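Local coordinates for protein inositol monophosphatase (Zymomonas mobilis, PDB 4N81) that probably removes phosphate from inositol monophosphates, as a magnesium-dependent phosphatase of the inositol monophosphatase superfamily, at residues Ile142-Leu154 with Gly245-Met257. Numbering follows the deposited sequence.
Sequences IHTRSCPALDHAL and GDHHLIEPALSAM
T144 and G245 lie 4.9 Å apart between their CA atoms, and from there the extended residues 144-147 run alongside the turn that leads into helix 250-257. G245 suits this close approach, since a CB here would crowd T144 CB and R145 O. T144 OG1 donates to G245 O (2.7 Å), in the carbonyl plane on a lone pair. The carboxylate of D246 bridges the two segments: OD2, through its anti lone pair, takes the N-H of C147 (2.9 Å, 160°), while OD1 accepts from H248 N (3.0 Å), making an Asx turn. Replacing D246 by alanine removes both acceptors, which would probably leave these amides without their partners and let the turn shift. Beyond it the contact is apolar. With SG anti to N (chi1 -176°), the C147 thiol lies against L249 CD2 (3.6 Å), which also packs on A153 CB. The two methyls of L150 divide the work: CD2 lies against L249 and A253, CD1 against CB of the small A256 (3.6 Å). R145 points its CB away, and its NE forms a salt bridge with D199. The loop between strands 140-141 and 154-157 thus borders helix 250-257, L150 and A253 both resting on L200 of strand 200-203.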
ATOM      1  N   ILE A 142       5.137   1.120 -21.588  1.00 15.91           N
ATOM      2  CA  ILE A 142       5.943   1.225 -20.384  1.00 13.88           C
ATOM      3  C   ILE A 142       7.050   0.184 -20.395  1.00 16.72           C
ATOM      4  O   ILE A 142       6.986  -0.797 -21.152  1.00 15.90           O
ATOM      5  CB  ILE A 142       5.076   1.042 -19.097  1.00 14.23           C
ATOM      6  CG1 ILE A 142       4.398  -0.339 -19.110  1.00 14.39           C
ATOM      7  CG2 ILE A 142       4.054   2.253 -18.959  1.00 14.56           C
ATOM      8  CD1 ILE A 142       3.814  -0.728 -17.662  1.00 11.18           C
ATOM      9  N   HIS A 143       8.067   0.419 -19.555  1.00 14.15           N
ATOM     10  CA  HIS A 143       9.256  -0.399 -19.551  1.00 14.88           C
ATOM     11  C   HIS A 143       9.695  -0.691 -18.108  1.00 11.29           C
ATOM     12  O   HIS A 143       9.770   0.218 -17.284  1.00 15.21           O
ATOM     13  CB  HIS A 143      10.405   0.388 -20.231  1.00 18.32           C
ATOM     14  CG  HIS A 143      10.147   0.668 -21.681  1.00 23.67           C
ATOM     15  ND1 HIS A 143       9.592   1.851 -22.128  1.00 28.54           N
ATOM     16  CD2 HIS A 143      10.339  -0.099 -22.780  1.00 28.05           C
ATOM     17  CE1 HIS A 143       9.467   1.804 -23.444  1.00 25.19           C
ATOM     18  NE2 HIS A 143       9.920   0.637 -23.864  1.00 30.14           N
ATOM     19  N   THR A 144      10.094  -1.943 -17.872  1.00 10.92           N
ATOM     20  CA  THR A 144      10.787  -2.284 -16.632  1.00 10.39           C
ATOM     21  C   THR A 144      12.171  -1.603 -16.659  1.00 17.24           C
ATOM     22  O   THR A 144      12.599  -1.090 -17.719  1.00 13.94           O
ATOM     23  CB  THR A 144      11.000  -3.753 -16.495  1.00 10.12           C
ATOM     24  OG1 THR A 144      11.815  -4.233 -17.590  1.00 11.56           O
ATOM     25  CG2 THR A 144       9.610  -4.514 -16.457  1.00  9.88           C
ATOM     26  N   ARG A 145      12.773  -1.453 -15.477  1.00 13.76           N
ATOM     27  CA  ARG A 145      14.140  -0.931 -15.403  1.00 13.54           C
ATOM     28  C   ARG A 145      15.152  -2.011 -15.218  1.00 11.84           C
ATOM     29  O   ARG A 145      14.826  -3.149 -14.799  1.00 10.43           O
ATOM     30  CB  ARG A 145      14.286   0.066 -14.264  1.00 13.18           C
ATOM     31  CG  ARG A 145      14.188  -0.593 -12.838  1.00 10.38           C
ATOM     32  CD  ARG A 145      14.274   0.539 -11.768  1.00 11.53           C
ATOM     33  NE  ARG A 145      14.169  -0.039 -10.421  1.00 12.75           N
ATOM     34  CZ  ARG A 145      13.692   0.633  -9.371  1.00 14.99           C
ATOM     35  NH1 ARG A 145      13.394   1.930  -9.495  1.00 13.24           N
ATOM     36  NH2 ARG A 145      13.603   0.015  -8.190  1.00 12.39           N
ATOM     37  N   SER A 146      16.396  -1.682 -15.565  1.00 11.74           N
ATOM     38  CA  SER A 146      17.481  -2.621 -15.332  1.00 11.55           C
ATOM     39  C   SER A 146      17.985  -2.470 -13.889  1.00 11.45           C
ATOM     40  O   SER A 146      17.706  -1.478 -13.221  1.00 12.93           O
ATOM     41  CB  SER A 146      18.649  -2.390 -16.285  1.00 12.33           C
ATOM     42  OG  SER A 146      19.114  -1.073 -16.070  1.00 16.08           O
ATOM     43  N   CYS A 147      18.756  -3.453 -13.423  1.00 12.27           N
ATOM     44  CA  CYS A 147      19.218  -3.436 -12.036  1.00 11.50           C
ATOM     45  C   CYS A 147      20.532  -4.238 -11.952  1.00 11.98           C
ATOM     46  O   CYS A 147      20.610  -5.353 -12.458  1.00 16.63           O
ATOM     47  CB  CYS A 147      18.157  -4.107 -11.144  1.00 12.67           C
ATOM     48  SG  CYS A 147      18.653  -3.994  -9.379  1.00 15.91           S
ATOM     49  N   PRO A 148      21.602  -3.591 -11.522  1.00 14.15           N
ATOM     50  CA  PRO A 148      22.930  -4.239 -11.564  1.00 18.29           C
ATOM     51  C   PRO A 148      23.098  -5.529 -10.739  1.00 20.00           C
ATOM     52  O   PRO A 148      23.852  -6.410 -11.134  1.00 18.84           O
ATOM     53  CB  PRO A 148      23.878  -3.119 -11.127  1.00 18.86           C
ATOM     54  CG  PRO A 148      23.079  -2.285 -10.195  1.00 18.72           C
ATOM     55  CD  PRO A 148      21.650  -2.300 -10.824  1.00 15.52           C
ATOM     56  N   ALA A 149      22.425  -5.611  -9.583  1.00 15.29           N
ATOM     57  CA  ALA A 149      22.733  -6.665  -8.596  1.00 15.44           C
ATOM     58  C   ALA A 149      21.649  -6.628  -7.526  1.00 16.42           C
ATOM     59  O   ALA A 149      21.021  -5.584  -7.330  1.00 12.35           O
ATOM     60  CB  ALA A 149      24.105  -6.402  -7.918  1.00 17.86           C
ATOM     61  N   LEU A 150      21.524  -7.702  -6.738  1.00 14.95           N
ATOM     62  CA  LEU A 150      20.524  -7.722  -5.661  1.00 13.58           C
ATOM     63  C   LEU A 150      20.695  -6.637  -4.645  1.00 16.11           C
ATOM     64  O   LEU A 150      19.715  -6.102  -4.157  1.00 14.08           O
ATOM     65  CB  LEU A 150      20.611  -9.038  -4.894  1.00 14.65           C
ATOM     66  CG  LEU A 150      20.237 -10.261  -5.700  1.00 16.72           C
ATOM     67  CD1 LEU A 150      20.292 -11.518  -4.735  1.00 12.29           C
ATOM     68  CD2 LEU A 150      18.820 -10.081  -6.274  1.00 15.72           C
ATOM     69  N   ASP A 151      21.937  -6.237  -4.382  1.00 13.37           N
ATOM     70  CA  ASP A 151      22.126  -5.238  -3.334  1.00 17.82           C
ATOM     71  C   ASP A 151      21.667  -3.838  -3.773  1.00 19.00           C
ATOM     72  O   ASP A 151      21.721  -2.891  -2.989  1.00 18.73           O
ATOM     73  CB  ASP A 151      23.538  -5.257  -2.727  1.00 24.69           C
ATOM     74  CG  ASP A 151      24.639  -4.930  -3.733  1.00 31.41           C
ATOM     75  OD1 ASP A 151      24.365  -4.535  -4.885  1.00 28.09           O
ATOM     76  OD2 ASP A 151      25.819  -5.076  -3.355  1.00 38.92           O
ATOM     77  N   HIS A 152      21.269  -3.697  -5.040  1.00 12.94           N
ATOM     78  CA  HIS A 152      20.594  -2.480  -5.519  1.00 14.53           C
ATOM     79  C   HIS A 152      19.109  -2.638  -5.756  1.00 16.48           C
ATOM     80  O   HIS A 152      18.390  -1.657  -6.100  1.00 15.67           O
ATOM     81  CB  HIS A 152      21.248  -1.947  -6.807  1.00 19.38           C
ATOM     82  CG  HIS A 152      22.621  -1.392  -6.592  1.00 21.37           C
ATOM     83  ND1 HIS A 152      22.846  -0.126  -6.102  1.00 23.14           N
ATOM     84  CD2 HIS A 152      23.836  -1.950  -6.773  1.00 22.06           C
ATOM     85  CE1 HIS A 152      24.149   0.064  -5.979  1.00 24.34           C
ATOM     86  NE2 HIS A 152      24.774  -1.021  -6.408  1.00 22.13           N
ATOM     87  N   ALA A 153      18.618  -3.862  -5.589  1.00 14.50           N
ATOM     88  CA  ALA A 153      17.247  -4.164  -5.990  1.00 13.83           C
ATOM     89  C   ALA A 153      16.197  -3.853  -4.892  1.00 10.26           C
ATOM     90  O   ALA A 153      16.436  -4.077  -3.704  1.00 14.69           O
ATOM     91  CB  ALA A 153      17.132  -5.636  -6.401  1.00 15.21           C
ATOM     92  N   LEU A 154      15.038  -3.368  -5.332  1.00 12.25           N
ATOM     93  CA  LEU A 154      13.867  -3.277  -4.467  1.00 11.97           C
ATOM     94  C   LEU A 154      12.992  -4.503  -4.686  1.00  9.98           C
ATOM     95  O   LEU A 154      12.618  -4.793  -5.807  1.00 10.64           O
ATOM     96  CB  LEU A 154      13.061  -2.039  -4.826  1.00 15.53           C
ATOM     97  CG  LEU A 154      11.790  -1.772  -4.050  1.00 19.16           C
ATOM     98  CD1 LEU A 154      12.087  -1.820  -2.580  1.00 21.95           C
ATOM     99  CD2 LEU A 154      11.379  -0.316  -4.389  1.00 33.34           C
ATOM    100  N   GLY A 245      12.321  -7.223 -13.110  1.00  9.06           N
ATOM    101  CA  GLY A 245      12.279  -6.223 -14.194  1.00  9.33           C
ATOM    102  C   GLY A 245      13.443  -6.463 -15.154  1.00 12.06           C
ATOM    103  O   GLY A 245      13.397  -6.078 -16.328  1.00 12.43           O
ATOM    104  N   ASP A 246      14.478  -7.134 -14.657  1.00  9.89           N
ATOM    105  CA  ASP A 246      15.704  -7.339 -15.403  1.00 12.58           C
ATOM    106  C   ASP A 246      16.013  -8.830 -15.472  1.00 12.30           C
ATOM    107  O   ASP A 246      16.172  -9.479 -14.447  1.00 11.98           O
ATOM    108  CB  ASP A 246      16.853  -6.537 -14.717  1.00 10.61           C
ATOM    109  CG  ASP A 246      18.146  -6.501 -15.567  1.00 14.35           C
ATOM    110  OD1 ASP A 246      18.401  -7.428 -16.332  1.00 12.48           O
ATOM    111  OD2 ASP A 246      18.921  -5.537 -15.439  1.00 15.10           O
ATOM    112  N   HIS A 247      16.128  -9.366 -16.668  1.00 11.41           N
ATOM    113  CA  HIS A 247      16.358 -10.833 -16.824  1.00 15.50           C
ATOM    114  C   HIS A 247      17.681 -11.297 -16.162  1.00 15.41           C
ATOM    115  O   HIS A 247      17.834 -12.437 -15.657  1.00 15.89           O
ATOM    116  CB  HIS A 247      16.414 -11.223 -18.308  1.00 15.59           C
ATOM    117  CG  HIS A 247      15.126 -11.065 -19.068  1.00 24.69           C
ATOM    118  ND1 HIS A 247      14.177 -10.102 -18.784  1.00 23.49           N
ATOM    119  CD2 HIS A 247      14.658 -11.740 -20.146  1.00 25.58           C
ATOM    120  CE1 HIS A 247      13.183 -10.193 -19.651  1.00 23.30           C
ATOM    121  NE2 HIS A 247      13.453 -11.179 -20.488  1.00 32.28           N
ATOM    122  N   HIS A 248      18.616 -10.361 -16.089  1.00 12.46           N
ATOM    123  CA  HIS A 248      19.921 -10.620 -15.472  1.00 17.60           C
ATOM    124  C   HIS A 248      19.808 -10.967 -13.954  1.00 17.55           C
ATOM    125  O   HIS A 248      20.717 -11.575 -13.374  1.00 16.79           O
ATOM    126  CB  HIS A 248      20.812  -9.378 -15.670  1.00 22.01           C
ATOM    127  CG  HIS A 248      22.175  -9.476 -15.041  1.00 22.94           C
ATOM    128  ND1 HIS A 248      23.206 -10.206 -15.595  1.00 27.13           N
ATOM    129  CD2 HIS A 248      22.688  -8.876 -13.940  1.00 22.91           C
ATOM    130  CE1 HIS A 248      24.289 -10.072 -14.853  1.00 27.50           C
ATOM    131  NE2 HIS A 248      23.996  -9.278 -13.834  1.00 26.79           N
ATOM    132  N   LEU A 249      18.735 -10.538 -13.300  1.00 13.03           N
ATOM    133  CA  LEU A 249      18.603 -10.743 -11.866  1.00 10.89           C
ATOM    134  C   LEU A 249      17.901 -12.038 -11.508  1.00 12.08           C
ATOM    135  O   LEU A 249      17.865 -12.399 -10.319  1.00 13.25           O
ATOM    136  CB  LEU A 249      17.844  -9.557 -11.198  1.00 16.27           C
ATOM    137  CG  LEU A 249      18.691  -8.762 -10.198  1.00 30.45           C
ATOM    138  CD1 LEU A 249      20.074  -8.477 -10.727  1.00 32.55           C
ATOM    139  CD2 LEU A 249      17.986  -7.474  -9.815  1.00 32.20           C
ATOM    140  N   ILE A 250      17.335 -12.759 -12.499  1.00 12.62           N
ATOM    141  CA  ILE A 250      16.574 -13.903 -12.004  1.00 12.69           C
ATOM    142  C   ILE A 250      17.487 -15.005 -11.450  1.00 13.40           C
ATOM    143  O   ILE A 250      17.189 -15.595 -10.431  1.00 13.29           O
ATOM    144  CB  ILE A 250      15.536 -14.420 -13.067  1.00 19.97           C
ATOM    145  CG1 ILE A 250      14.776 -15.637 -12.521  1.00 24.36           C
ATOM    146  CG2 ILE A 250      16.221 -14.821 -14.340  1.00 28.26           C
ATOM    147  CD1 ILE A 250      13.342 -15.688 -13.109  1.00 31.85           C
ATOM    148  N   GLU A 251      18.618 -15.280 -12.100  1.00 11.83           N
ATOM    149  CA  GLU A 251      19.537 -16.261 -11.496  1.00 13.17           C
ATOM    150  C   GLU A 251      20.070 -15.930 -10.076  1.00 16.60           C
ATOM    151  O   GLU A 251      20.020 -16.783  -9.185  1.00 15.14           O
ATOM    152  CB  GLU A 251      20.694 -16.609 -12.453  1.00 14.83           C
ATOM    153  CG  GLU A 251      21.477 -17.845 -12.050  1.00 16.57           C
ATOM    154  CD  GLU A 251      22.524 -17.560 -10.970  1.00 25.39           C
ATOM    155  OE1 GLU A 251      22.827 -18.482 -10.159  1.00 22.82           O
ATOM    156  OE2 GLU A 251      23.022 -16.413 -10.923  1.00 27.01           O
ATOM    157  N   PRO A 252      20.631 -14.722  -9.881  1.00 14.72           N
ATOM    158  CA  PRO A 252      21.040 -14.399  -8.509  1.00 14.36           C
ATOM    159  C   PRO A 252      19.918 -14.389  -7.496  1.00 15.09           C
ATOM    160  O   PRO A 252      20.147 -14.794  -6.374  1.00 14.83           O
ATOM    161  CB  PRO A 252      21.686 -12.990  -8.627  1.00 14.09           C
ATOM    162  CG  PRO A 252      21.343 -12.506  -9.963  1.00 17.77           C
ATOM    163  CD  PRO A 252      21.058 -13.692 -10.857  1.00 13.44           C
ATOM    164  N   ALA A 253      18.717 -13.971  -7.892  1.00 11.51           N
ATOM    165  CA  ALA A 253      17.611 -13.981  -6.973  1.00 11.16           C
ATOM    166  C   ALA A 253      17.261 -15.405  -6.537  1.00 13.30           C
ATOM    167  O   ALA A 253      17.132 -15.701  -5.327  1.00 11.91           O
ATOM    168  CB  ALA A 253      16.347 -13.287  -7.637  1.00 10.96           C
ATOM    169  N   LEU A 254      17.149 -16.310  -7.497  1.00 13.07           N
ATOM    170  CA  LEU A 254      16.787 -17.700  -7.128  1.00 12.11           C
ATOM    171  C   LEU A 254      17.925 -18.313  -6.324  1.00 16.36           C
ATOM    172  O   LEU A 254      17.697 -19.000  -5.349  1.00 15.83           O
ATOM    173  CB  LEU A 254      16.472 -18.517  -8.386  1.00 12.26           C
ATOM    174  CG  LEU A 254      15.179 -18.121  -9.105  1.00 11.70           C
ATOM    175  CD1 LEU A 254      15.048 -18.913 -10.452  1.00 13.29           C
ATOM    176  CD2 LEU A 254      13.931 -18.336  -8.232  1.00 11.52           C
ATOM    177  N   SER A 255      19.163 -18.010  -6.711  0.50 14.97           N
ATOM    178  CA  SER A 255      20.320 -18.468  -5.942  0.50 16.88           C
ATOM    179  C   SER A 255      20.248 -18.012  -4.474  0.50 16.99           C
ATOM    180  O   SER A 255      20.434 -18.806  -3.550  0.50 17.22           O
ATOM    181  CB  SER A 255      21.594 -17.892  -6.551  0.50 18.23           C
ATOM    182  OG  SER A 255      21.953 -18.579  -7.731  0.50 21.79           O
ATOM    183  N   ALA A 256      19.964 -16.727  -4.270  1.00 15.41           N
ATOM    184  CA  ALA A 256      19.938 -16.160  -2.919  1.00 14.35           C
ATOM    185  C   ALA A 256      18.861 -16.852  -2.016  1.00 17.90           C
ATOM    186  O   ALA A 256      18.997 -16.930  -0.801  1.00 16.03           O
ATOM    187  CB  ALA A 256      19.624 -14.646  -3.017  1.00 15.47           C
ATOM    188  N   MET A 257      17.779 -17.323  -2.627  1.00 13.67           N
ATOM    189  CA  MET A 257      16.695 -18.039  -1.932  1.00 16.01           C
ATOM    190  C   MET A 257      17.113 -19.415  -1.360  1.00 16.76           C
ATOM    191  O   MET A 257      16.433 -19.943  -0.474  1.00 18.22           O
ATOM    192  CB  MET A 257      15.470 -18.183  -2.870  1.00 15.05           C
ATOM    193  CG  MET A 257      14.771 -16.872  -3.082  1.00 17.55           C
ATOM    194  SD  MET A 257      13.509 -16.944  -4.363  1.00 16.44           S
ATOM    195  CE  MET A 257      12.253 -17.877  -3.480  1.00 11.90           C
TER